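Local coordinates for protein Ent-copalyl diphosphate synthase (Streptomyces platensis, PDB 5BP8) that belongs to the class II terpene cyclase type, is mainly alpha-helical, and is related in sequence to squalene-hopene cyclases, at residues L117-D123 with T162-L168; L268-A272 with A318-R322; L292-I297 with D309-L314. All blocks are in the same frame, centred on the assembly; numbering follows the deposited sequence.

Contact 1: L117-D123 with T162-L168; sequences LAGPVPD and TSPAPDL
Ser163 OG donates a short hydrogen bond, 2.6 Å, to Leu117 O, meeting that carbonyl at a C=O...donor angle of 147°. A chi1 of 173° swings OG out opposite the backbone N of Ser163, where it also accepts from Ala165 N at 3.1 Å, an ST turn. Being donor and acceptor at once pins its rotation.

The apolar part runs alongside. Leu117 CD2 meets Leu168 CD2 at 3.8 Å, the two side chains crossing at about a right angle, and Val121 CG2 rests on Ala165 CB at 3.8 Å. Leu72 of helix 72-86 touches Leu117, Val121 and Leu168, backing both patches. In fold terms, two surface loops on the two sides of helix 127-144 in the sequence come together here, one leaving helix 98-116 and the other entering helix 171-179 through the 3-10 turn 166-168.

At the far end the contact turns polar. A water sits 2.7 Å from Val121 O and 2.6 Å from Asp167 OD2, bridging the loops. Asp123 OD1 and Asp167 OD2 come within 3.9 Å of each other with their carboxylate planes 66° apart, a like-charge approach that the water may ease.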
ATOM      1  N   LEU A 117     -19.172   8.812   8.342  1.00 16.44           N
ATOM      2  CA  LEU A 117     -19.378   7.833   9.428  1.00 17.50           C
ATOM      3  C   LEU A 117     -20.467   6.822   9.073  1.00 18.74           C
ATOM      4  O   LEU A 117     -20.457   5.687   9.570  1.00 20.46           O
ATOM      5  CB  LEU A 117     -19.689   8.520  10.744  1.00 17.79           C
ATOM      6  CG  LEU A 117     -18.431   9.142  11.376  1.00 17.69           C
ATOM      7  CD1 LEU A 117     -18.901  10.115  12.423  1.00 18.70           C
ATOM      8  CD2 LEU A 117     -17.447   8.129  11.950  1.00 17.65           C
ATOM      9  N   ALA A 118     -21.365   7.239   8.206  1.00 19.16           N
ATOM     10  CA  ALA A 118     -22.499   6.421   7.785  1.00 23.05           C
ATOM     11  C   ALA A 118     -22.325   5.788   6.424  1.00 25.81           C
ATOM     12  O   ALA A 118     -23.220   5.031   5.987  1.00 27.00           O
ATOM     13  CB  ALA A 118     -23.755   7.279   7.757  1.00 24.61           C
ATOM     14  N   GLY A 119     -21.204   6.083   5.742  1.00 24.34           N
ATOM     15  CA  GLY A 119     -20.989   5.652   4.345  1.00 23.21           C
ATOM     16  C   GLY A 119     -20.248   4.334   4.320  1.00 22.74           C
ATOM     17  O   GLY A 119     -20.079   3.692   5.376  1.00 21.34           O
ATOM     18  N   PRO A 120     -19.795   3.918   3.123  1.00 22.83           N
ATOM     19  CA  PRO A 120     -19.049   2.660   3.012  1.00 23.59           C
ATOM     20  C   PRO A 120     -17.743   2.719   3.761  1.00 22.02           C
ATOM     21  O   PRO A 120     -17.138   3.808   3.918  1.00 20.78           O
ATOM     22  CB  PRO A 120     -18.796   2.489   1.496  1.00 24.75           C
ATOM     23  CG  PRO A 120     -19.370   3.675   0.819  1.00 25.13           C
ATOM     24  CD  PRO A 120     -19.877   4.654   1.841  1.00 23.41           C
ATOM     25  N   VAL A 121     -17.291   1.560   4.223  1.00 20.95           N
ATOM     26  CA  VAL A 121     -16.010   1.477   4.893  1.00 20.44           C
ATOM     27  C   VAL A 121     -15.184   0.465   4.109  1.00 21.07           C
ATOM     28  O   VAL A 121     -15.423  -0.730   4.205  1.00 20.49           O
ATOM     29  CB  VAL A 121     -16.126   1.061   6.370  1.00 21.19           C
ATOM     30  CG1 VAL A 121     -14.731   0.970   7.006  1.00 22.59           C
ATOM     31  CG2 VAL A 121     -17.024   2.030   7.157  1.00 22.11           C
ATOM     32  N   PRO A 122     -14.231   0.951   3.296  1.00 20.57           N
ATOM     33  CA  PRO A 122     -13.383   0.003   2.594  1.00 20.39           C
ATOM     34  C   PRO A 122     -12.496  -0.788   3.532  1.00 20.68           C
ATOM     35  O   PRO A 122     -12.178  -0.349   4.655  1.00 18.69           O
ATOM     36  CB  PRO A 122     -12.518   0.874   1.676  1.00 20.52           C
ATOM     37  CG  PRO A 122     -12.832   2.304   1.991  1.00 20.56           C
ATOM     38  CD  PRO A 122     -14.028   2.349   2.878  1.00 20.02           C
ATOM     39  N   ASP A 123     -12.084  -1.964   3.064  1.00 20.84           N
ATOM     40  CA  ASP A 123     -11.280  -2.844   3.881  1.00 22.56           C
ATOM     41  C   ASP A 123      -9.811  -2.485   3.779  1.00 22.37           C
ATOM     42  O   ASP A 123      -8.992  -3.225   3.214  1.00 22.20           O
ATOM     43  CB  ASP A 123     -11.557  -4.299   3.497  1.00 25.96           C
ATOM     44  CG  ASP A 123     -12.969  -4.728   3.847  1.00 29.16           C
ATOM     45  OD1 ASP A 123     -13.450  -4.438   4.968  1.00 32.30           O
ATOM     46  OD2 ASP A 123     -13.601  -5.378   2.997  1.00 34.17           O
ATOM     47  N   THR A 162     -21.070   9.133  16.213  1.00 22.75           N
ATOM     48  CA  THR A 162     -21.272   7.690  16.216  1.00 23.56           C
ATOM     49  C   THR A 162     -21.273   7.163  14.787  1.00 22.68           C
ATOM     50  O   THR A 162     -21.422   7.915  13.834  1.00 22.15           O
ATOM     51  CB  THR A 162     -22.616   7.300  16.896  1.00 25.18           C
ATOM     52  OG1 THR A 162     -23.698   7.635  16.039  1.00 26.43           O
ATOM     53  CG2 THR A 162     -22.802   8.016  18.216  1.00 25.89           C
ATOM     54  N   SER A 163     -21.136   5.857  14.653  1.00 22.15           N
ATOM     55  CA  SER A 163     -21.188   5.220  13.371  1.00 22.07           C
ATOM     56  C   SER A 163     -21.913   3.885  13.486  1.00 21.91           C
ATOM     57  O   SER A 163     -21.672   3.132  14.427  1.00 21.58           O
ATOM     58  CB  SER A 163     -19.778   4.956  12.850  1.00 21.66           C
ATOM     59  OG  SER A 163     -19.817   4.175  11.650  1.00 21.18           O
ATOM     60  N   PRO A 164     -22.763   3.578  12.509  1.00 22.66           N
ATOM     61  CA  PRO A 164     -23.420   2.266  12.413  1.00 23.79           C
ATOM     62  C   PRO A 164     -22.529   1.143  11.888  1.00 25.34           C
ATOM     63  O   PRO A 164     -22.929  -0.032  11.934  1.00 24.24           O
ATOM     64  CB  PRO A 164     -24.573   2.531  11.456  1.00 24.21           C
ATOM     65  CG  PRO A 164     -24.057   3.602  10.558  1.00 24.35           C
ATOM     66  CD  PRO A 164     -23.206   4.489  11.441  1.00 23.11           C
ATOM     67  N   ALA A 165     -21.333   1.482  11.404  1.00 25.23           N
ATOM     68  CA  ALA A 165     -20.498   0.488  10.726  1.00 25.35           C
ATOM     69  C   ALA A 165     -19.923  -0.513  11.711  1.00 25.52           C
ATOM     70  O   ALA A 165     -19.354  -0.130  12.728  1.00 23.40           O
ATOM     71  CB  ALA A 165     -19.390   1.160   9.950  1.00 26.25           C
ATOM     72  N   PRO A 166     -20.080  -1.812  11.416  1.00 28.36           N
ATOM     73  CA  PRO A 166     -19.528  -2.847  12.279  1.00 30.46           C
ATOM     74  C   PRO A 166     -18.043  -2.665  12.557  1.00 29.38           C
ATOM     75  O   PRO A 166     -17.604  -2.866  13.699  1.00 29.95           O
ATOM     76  CB  PRO A 166     -19.762  -4.134  11.467  1.00 32.09           C
ATOM     77  CG  PRO A 166     -20.999  -3.846  10.687  1.00 32.60           C
ATOM     78  CD  PRO A 166     -20.910  -2.381  10.339  1.00 30.01           C
ATOM     79  N   ASP A 167     -17.278  -2.235  11.548  1.00 29.42           N
ATOM     80  CA  ASP A 167     -15.824  -2.037  11.735  1.00 29.55           C
ATOM     81  C   ASP A 167     -15.507  -0.906  12.726  1.00 29.52           C
ATOM     82  O   ASP A 167     -14.399  -0.841  13.283  1.00 29.55           O
ATOM     83  CB  ASP A 167     -15.123  -1.726  10.399  1.00 32.43           C
ATOM     84  CG  ASP A 167     -14.888  -2.963   9.535  1.00 34.14           C
ATOM     85  OD1 ASP A 167     -14.973  -4.103  10.044  1.00 39.15           O
ATOM     86  OD2 ASP A 167     -14.632  -2.780   8.334  1.00 38.24           O
ATOM     87  N   LEU A 168     -16.456  -0.011  12.962  1.00 25.25           N
ATOM     88  CA  LEU A 168     -16.204   1.034  13.923  1.00 26.00           C
ATOM     89  C   LEU A 168     -16.710   0.685  15.334  1.00 26.91           C
ATOM     90  O   LEU A 168     -16.604   1.494  16.230  1.00 25.92           O
ATOM     91  CB  LEU A 168     -16.766   2.371  13.428  1.00 25.77           C
ATOM     92  CG  LEU A 168     -15.756   3.109  12.544  1.00 25.12           C
ATOM     93  CD1 LEU A 168     -15.502   2.360  11.245  1.00 24.65           C
ATOM     94  CD2 LEU A 168     -16.212   4.536  12.285  1.00 25.21           C
TER
HETATM   95  O   HOH W   1     -15.546  -2.864   5.904  1.00 36.34           O

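Contact 2: L268-A272 with A318-R322; sequences LNSLA and AQHGR
The imidazole of His320 slides in against Leu268, and one branch of the leucine lies over its face: Leu268 CD2 is 4.1 Å from the ring centroid, close to the ring normal, a CH-pi contact offset toward the rim. A chi2 of 89° turns the ring so that its CE1 corner leads into the helix, coming 3.4 Å from Leu268 O and 3.8 Å from Leu268 CB. Both ring nitrogens are engaged outside the two segments, ND1 with Ala316 O and NE2 with Tyr278 OH, which fixes the rotation of the ring under the leucine.

Gln319 reaches across beside it. Its CG lies beside the backbone N and the chain is extended beyond that point, carrying the terminal amide over to Asn269 and Ala272. Ala272 CB sits against this amide, 3.7 Å from both Gln319 OE1 and Gln319 NE2. The hydrogen bond from Gln319 NE2 to Asn269 OD1 is 2.9 Å long but weak, bent to 123°; the side chains cross at about a right angle, the amide planes 39° apart. A water backs up the link: it donates to Asn269 O at 2.7 Å and accepts from Gln319 NE2 at 3.2 Å. The other end of the asparagine amide is tied as well, since Asn269 ND2 bonds to Ala312 O, two turns back from Gln319.

Leu285 and Leu288 of helix 282-291 and Leu16 of helix 7-20 also touch Leu268. Near the surface, helix 260-274 thus receives Gln319 and His320 from the C-terminal end of helix 307-319, a packing of neighbouring helices consistent with the alpha-helical fold of the class II terpene cyclase family.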
ATOM      1  N   LEU A 268      12.138  -5.416 -10.420  1.00 23.96           N
ATOM      2  CA  LEU A 268      12.753  -6.472 -11.217  1.00 25.08           C
ATOM      3  C   LEU A 268      11.746  -7.253 -12.066  1.00 24.44           C
ATOM      4  O   LEU A 268      12.014  -7.546 -13.244  1.00 25.45           O
ATOM      5  CB  LEU A 268      13.535  -7.419 -10.313  1.00 25.41           C
ATOM      6  CG  LEU A 268      14.829  -6.852  -9.750  1.00 26.62           C
ATOM      7  CD1 LEU A 268      15.342  -7.756  -8.653  1.00 26.83           C
ATOM      8  CD2 LEU A 268      15.842  -6.701 -10.887  1.00 28.10           C
ATOM      9  N   ASN A 269      10.575  -7.571 -11.513  1.00 23.76           N
ATOM     10  CA  ASN A 269       9.565  -8.306 -12.292  1.00 23.09           C
ATOM     11  C   ASN A 269       8.952  -7.491 -13.414  1.00 23.81           C
ATOM     12  O   ASN A 269       8.685  -8.015 -14.497  1.00 23.12           O
ATOM     13  CB  ASN A 269       8.469  -8.919 -11.405  1.00 22.75           C
ATOM     14  CG  ASN A 269       8.995 -10.072 -10.558  1.00 23.36           C
ATOM     15  OD1 ASN A 269       9.899 -10.816 -10.972  1.00 22.90           O
ATOM     16  ND2 ASN A 269       8.446 -10.218  -9.357  1.00 22.82           N
ATOM     17  N   SER A 270       8.759  -6.200 -13.185  1.00 23.17           N
ATOM     18  CA  SER A 270       8.293  -5.323 -14.247  1.00 24.20           C
ATOM     19  C   SER A 270       9.314  -5.253 -15.384  1.00 25.06           C
ATOM     20  O   SER A 270       8.944  -5.372 -16.555  1.00 26.34           O
ATOM     21  CB  SER A 270       8.018  -3.923 -13.694  1.00 24.35           C
ATOM     22  OG  SER A 270       6.844  -3.951 -12.898  1.00 23.77           O
ATOM     23  N   LEU A 271      10.582  -5.073 -15.044  1.00 27.12           N
ATOM     24  CA  LEU A 271      11.647  -5.000 -16.061  1.00 28.96           C
ATOM     25  C   LEU A 271      11.822  -6.303 -16.822  1.00 28.78           C
ATOM     26  O   LEU A 271      12.089  -6.273 -18.030  1.00 27.89           O
ATOM     27  CB  LEU A 271      12.968  -4.572 -15.444  1.00 30.76           C
ATOM     28  CG  LEU A 271      13.225  -3.065 -15.495  1.00 34.43           C
ATOM     29  CD1 LEU A 271      11.958  -2.233 -15.352  1.00 37.10           C
ATOM     30  CD2 LEU A 271      14.208  -2.702 -14.402  1.00 35.75           C
ATOM     31  N   ALA A 272      11.648  -7.432 -16.140  1.00 28.37           N
ATOM     32  CA  ALA A 272      11.697  -8.747 -16.819  1.00 30.06           C
ATOM     33  C   ALA A 272      10.580  -8.906 -17.816  1.00 30.41           C
ATOM     34  O   ALA A 272      10.755  -9.514 -18.868  1.00 29.14           O
ATOM     35  CB  ALA A 272      11.650  -9.874 -15.806  1.00 29.35           C
ATOM     36  N   ALA A 318      14.612 -15.761  -9.570  1.00 26.82           N
ATOM     37  CA  ALA A 318      14.712 -16.820 -10.577  1.00 29.04           C
ATOM     38  C   ALA A 318      14.766 -16.291 -11.999  1.00 30.92           C
ATOM     39  O   ALA A 318      15.477 -16.838 -12.853  1.00 31.12           O
ATOM     40  CB  ALA A 318      13.592 -17.826 -10.401  1.00 29.19           C
ATOM     41  N   GLN A 319      14.041 -15.214 -12.274  1.00 29.45           N
ATOM     42  CA  GLN A 319      14.120 -14.586 -13.586  1.00 30.06           C
ATOM     43  C   GLN A 319      15.461 -13.925 -13.865  1.00 30.35           C
ATOM     44  O   GLN A 319      15.763 -13.608 -15.022  1.00 31.80           O
ATOM     45  CB  GLN A 319      13.000 -13.562 -13.795  1.00 27.55           C
ATOM     46  CG  GLN A 319      11.637 -14.185 -13.869  1.00 26.61           C
ATOM     47  CD  GLN A 319      10.580 -13.218 -14.338  1.00 27.38           C
ATOM     48  OE1 GLN A 319      10.171 -13.264 -15.491  1.00 27.48           O
ATOM     49  NE2 GLN A 319      10.126 -12.329 -13.440  1.00 26.11           N
ATOM     50  N   HIS A 320      16.242 -13.675 -12.834  1.00 29.30           N
ATOM     51  CA  HIS A 320      17.524 -13.019 -13.014  1.00 30.98           C
ATOM     52  C   HIS A 320      18.698 -13.914 -12.615  1.00 31.20           C
ATOM     53  O   HIS A 320      19.733 -13.433 -12.182  1.00 32.16           O
ATOM     54  CB  HIS A 320      17.524 -11.688 -12.274  1.00 29.40           C
ATOM     55  CG  HIS A 320      16.545 -10.718 -12.845  1.00 29.07           C
ATOM     56  ND1 HIS A 320      15.236 -10.653 -12.428  1.00 27.82           N
ATOM     57  CD2 HIS A 320      16.666  -9.812 -13.837  1.00 29.36           C
ATOM     58  CE1 HIS A 320      14.598  -9.741 -13.129  1.00 28.19           C
ATOM     59  NE2 HIS A 320      15.442  -9.218 -13.994  1.00 29.45           N
ATOM     60  N   GLY A 321      18.504 -15.218 -12.761  1.00 33.33           N
ATOM     61  CA  GLY A 321      19.594 -16.187 -12.663  1.00 36.10           C
ATOM     62  C   GLY A 321      19.869 -16.761 -11.289  1.00 37.12           C
ATOM     63  O   GLY A 321      20.893 -17.424 -11.105  1.00 36.26           O
ATOM     64  N   ARG A 322      18.983 -16.514 -10.319  1.00 34.69           N
ATOM     65  CA  ARG A 322      19.173 -17.019  -8.956  1.00 32.89           C
ATOM     66  C   ARG A 322      17.959 -17.809  -8.531  1.00 34.50           C
ATOM     67  O   ARG A 322      17.044 -17.287  -7.869  1.00 33.86           O
ATOM     68  CB  ARG A 322      19.478 -15.891  -7.979  1.00 33.31           C
ATOM     69  CG  ARG A 322      20.722 -15.113  -8.364  1.00 32.73           C
ATOM     70  CD  ARG A 322      21.358 -14.401  -7.204  1.00 33.46           C
ATOM     71  NE  ARG A 322      22.338 -13.441  -7.701  1.00 33.80           N
ATOM     72  CZ  ARG A 322      22.997 -12.570  -6.942  1.00 34.28           C
ATOM     73  NH1 ARG A 322      22.845 -12.537  -5.624  1.00 34.02           N
ATOM     74  NH2 ARG A 322      23.830 -11.725  -7.511  1.00 36.60           N
TER
HETATM   75  O   HOH W   2       7.789 -10.545 -14.628  1.00 27.78           O

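Contact 3: L292-I297 with D309-L314; sequences LTDEGI and DTAAVL
Thr310 presents its whole side chain to the Gly296-Ile297 peptide. Its CB stands 4.1 Å from Ile297 N, and the two branches then divide the work. OG1, placed beside the threonine's own backbone N, accepts from Ile297 N at 2.9 Å with an N-H...acceptor angle of 154°; it is also hydrogen-bonded to Asp306 O, so this buried hydroxyl is held on two counts. OG1 also lies 3.3 Å from Gly296 CA, where the glycine has no side chain to stand in its way. CG2, the other tip, packs 3.7 Å from the same CA of Gly296.

Flanking this bond are two apolar pairs. Ile297 CG2 lies 3.8 Å from Val313 CG2, about one turn further along the helix than Thr310, and Leu292 CD2 meets Leu314 CD2 at 3.8 Å with the side chains at about a right angle.

A family signature straddles the helix start, with Asp306 just before it and Asp309 inside it: Asp306 to Asp309 reads Asp-Ser-Asp-Asp, matching the DXDD motif of class II terpene cyclases. The loop thus packs on the last residue of this motif and the turn that follows. Asp309 starts toward the loop, but its carboxylate end turns away; its side chain touches Phe262 and Trp266 of helix 260-274.

The loop has its own internal bracing in a type I beta turn from Thr293 to Gly296. Thr293 OG1 accepts from Glu295 N at 3.0 Å, an ST turn, and donates to Gly296 O at 3.1 Å. Thr293 N also bonds to Gly296 O, and the two donors arrive on opposite faces of the carbonyl plane.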
ATOM      1  N   LEU A 292      15.604 -13.391   2.117  1.00 26.33           N
ATOM      2  CA  LEU A 292      14.809 -14.595   1.984  1.00 28.02           C
ATOM      3  C   LEU A 292      15.221 -15.671   2.986  1.00 30.14           C
ATOM      4  O   LEU A 292      16.401 -15.939   3.143  1.00 32.82           O
ATOM      5  CB  LEU A 292      14.958 -15.096   0.555  1.00 29.20           C
ATOM      6  CG  LEU A 292      14.084 -16.243   0.087  1.00 30.94           C
ATOM      7  CD1 LEU A 292      12.598 -15.931   0.263  1.00 31.00           C
ATOM      8  CD2 LEU A 292      14.433 -16.489  -1.365  1.00 31.66           C
ATOM      9  N   THR A 293      14.253 -16.252   3.688  1.00 29.88           N
ATOM     10  CA  THR A 293      14.511 -17.329   4.632  1.00 31.61           C
ATOM     11  C   THR A 293      13.602 -18.503   4.319  1.00 32.60           C
ATOM     12  O   THR A 293      12.804 -18.452   3.381  1.00 29.39           O
ATOM     13  CB  THR A 293      14.258 -16.907   6.089  1.00 33.20           C
ATOM     14  OG1 THR A 293      12.842 -16.812   6.328  1.00 33.49           O
ATOM     15  CG2 THR A 293      14.931 -15.581   6.400  1.00 34.68           C
ATOM     16  N   ASP A 294      13.714 -19.556   5.134  1.00 32.52           N
ATOM     17  CA  ASP A 294      12.848 -20.740   5.031  1.00 34.20           C
ATOM     18  C   ASP A 294      11.391 -20.400   5.284  1.00 31.31           C
ATOM     19  O   ASP A 294      10.509 -21.137   4.904  1.00 30.07           O
ATOM     20  CB  ASP A 294      13.265 -21.802   6.062  1.00 39.22           C
ATOM     21  CG  ASP A 294      14.519 -22.555   5.659  1.00 46.32           C
ATOM     22  OD1 ASP A 294      14.759 -22.708   4.434  1.00 49.85           O
ATOM     23  OD2 ASP A 294      15.245 -23.021   6.575  1.00 50.89           O
ATOM     24  N   GLU A 295      11.146 -19.286   5.956  1.00 30.46           N
ATOM     25  CA  GLU A 295       9.786 -18.848   6.239  1.00 33.08           C
ATOM     26  C   GLU A 295       9.274 -17.831   5.201  1.00 30.14           C
ATOM     27  O   GLU A 295       8.120 -17.396   5.286  1.00 30.28           O
ATOM     28  CB  GLU A 295       9.736 -18.273   7.649  1.00 38.84           C
ATOM     29  CG  GLU A 295      10.177 -19.269   8.719  1.00 46.27           C
ATOM     30  CD  GLU A 295       9.015 -20.074   9.280  1.00 54.18           C
ATOM     31  OE1 GLU A 295       8.395 -20.866   8.528  1.00 61.94           O
ATOM     32  OE2 GLU A 295       8.717 -19.906  10.481  1.00 60.35           O
ATOM     33  N   GLY A 296      10.119 -17.505   4.218  1.00 26.05           N
ATOM     34  CA  GLY A 296       9.813 -16.510   3.185  1.00 26.14           C
ATOM     35  C   GLY A 296      10.444 -15.165   3.501  1.00 23.69           C
ATOM     36  O   GLY A 296      11.548 -15.080   4.063  1.00 23.51           O
ATOM     37  N   ILE A 297       9.747 -14.097   3.114  1.00 22.60           N
ATOM     38  CA  ILE A 297      10.281 -12.739   3.231  1.00 20.44           C
ATOM     39  C   ILE A 297       9.059 -11.800   3.346  1.00 19.95           C
ATOM     40  O   ILE A 297       7.959 -12.180   2.960  1.00 19.43           O
ATOM     41  CB  ILE A 297      11.147 -12.368   2.007  1.00 20.67           C
ATOM     42  CG1 ILE A 297      12.015 -11.140   2.268  1.00 21.23           C
ATOM     43  CG2 ILE A 297      10.301 -12.141   0.752  1.00 21.61           C
ATOM     44  CD1 ILE A 297      13.048 -10.912   1.178  1.00 21.91           C
ATOM     45  N   ASP A 309       4.809 -11.220  -1.125  1.00 19.18           N
ATOM     46  CA  ASP A 309       6.157 -10.767  -1.227  1.00 18.90           C
ATOM     47  C   ASP A 309       7.131 -11.927  -1.464  1.00 19.57           C
ATOM     48  O   ASP A 309       8.064 -11.794  -2.268  1.00 19.05           O
ATOM     49  CB  ASP A 309       6.564  -9.989   0.025  1.00 19.32           C
ATOM     50  CG  ASP A 309       5.905  -8.634   0.086  1.00 20.77           C
ATOM     51  OD1 ASP A 309       6.119  -7.858  -0.855  1.00 20.59           O
ATOM     52  OD2 ASP A 309       5.141  -8.375   1.049  1.00 20.95           O
ATOM     53  N   THR A 310       6.890 -13.049  -0.794  1.00 19.99           N
ATOM     54  CA  THR A 310       7.774 -14.217  -0.936  1.00 20.06           C
ATOM     55  C   THR A 310       7.747 -14.702  -2.393  1.00 20.56           C
ATOM     56  O   THR A 310       8.805 -14.913  -2.994  1.00 20.71           O
ATOM     57  CB  THR A 310       7.372 -15.349   0.036  1.00 21.04           C
ATOM     58  OG1 THR A 310       7.553 -14.902   1.385  1.00 20.62           O
ATOM     59  CG2 THR A 310       8.258 -16.591  -0.157  1.00 22.32           C
ATOM     60  N   ALA A 311       6.546 -14.849  -2.953  1.00 20.70           N
ATOM     61  CA  ALA A 311       6.375 -15.321  -4.338  1.00 21.23           C
ATOM     62  C   ALA A 311       7.002 -14.337  -5.324  1.00 21.90           C
ATOM     63  O   ALA A 311       7.734 -14.732  -6.216  1.00 21.70           O
ATOM     64  CB  ALA A 311       4.914 -15.543  -4.655  1.00 21.53           C
ATOM     65  N   ALA A 312       6.766 -13.033  -5.131  1.00 20.56           N
ATOM     66  CA  ALA A 312       7.343 -12.034  -6.023  1.00 20.61           C
ATOM     67  C   ALA A 312       8.869 -12.065  -5.989  1.00 21.05           C
ATOM     68  O   ALA A 312       9.526 -11.868  -7.009  1.00 22.16           O
ATOM     69  CB  ALA A 312       6.869 -10.632  -5.659  1.00 19.99           C
ATOM     70  N   VAL A 313       9.424 -12.229  -4.799  1.00 21.47           N
ATOM     71  CA  VAL A 313      10.852 -12.225  -4.612  1.00 22.19           C
ATOM     72  C   VAL A 313      11.484 -13.479  -5.230  1.00 23.25           C
ATOM     73  O   VAL A 313      12.499 -13.370  -5.920  1.00 23.67           O
ATOM     74  CB  VAL A 313      11.229 -12.047  -3.130  1.00 22.30           C
ATOM     75  CG1 VAL A 313      12.683 -12.423  -2.885  1.00 22.83           C
ATOM     76  CG2 VAL A 313      10.992 -10.617  -2.706  1.00 22.12           C
ATOM     77  N   LEU A 314      10.863 -14.635  -5.025  1.00 23.31           N
ATOM     78  CA  LEU A 314      11.340 -15.886  -5.640  1.00 24.88           C
ATOM     79  C   LEU A 314      11.319 -15.790  -7.159  1.00 26.03           C
ATOM     80  O   LEU A 314      12.281 -16.172  -7.815  1.00 26.32           O
ATOM     81  CB  LEU A 314      10.503 -17.067  -5.185  1.00 25.11           C
ATOM     82  CG  LEU A 314      10.747 -17.536  -3.749  1.00 25.27           C
ATOM     83  CD1 LEU A 314       9.601 -18.392  -3.238  1.00 25.29           C
ATOM     84  CD2 LEU A 314      12.071 -18.310  -3.695  1.00 26.46           C
TER

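How the contacts relate
From the N terminus, contact 1 comes first: it closes a loop around helix 127-144 and is finished before either of the others begins. Contact 2 then opens on helix 260-274 and closes at the end of helix 307-319 and the residues after it; contact 3 falls wholly within that span, joining the loop after helix 282-291 to helix 307-319. That helix serves both, and the two contacts touch through Asn269 and helix 307-319. Their centres are 14 Å apart. Contact 1 sits on the opposite side of the chain's centre, its centre 42 Å from that of contact 2 and 35 Å from that of contact 3.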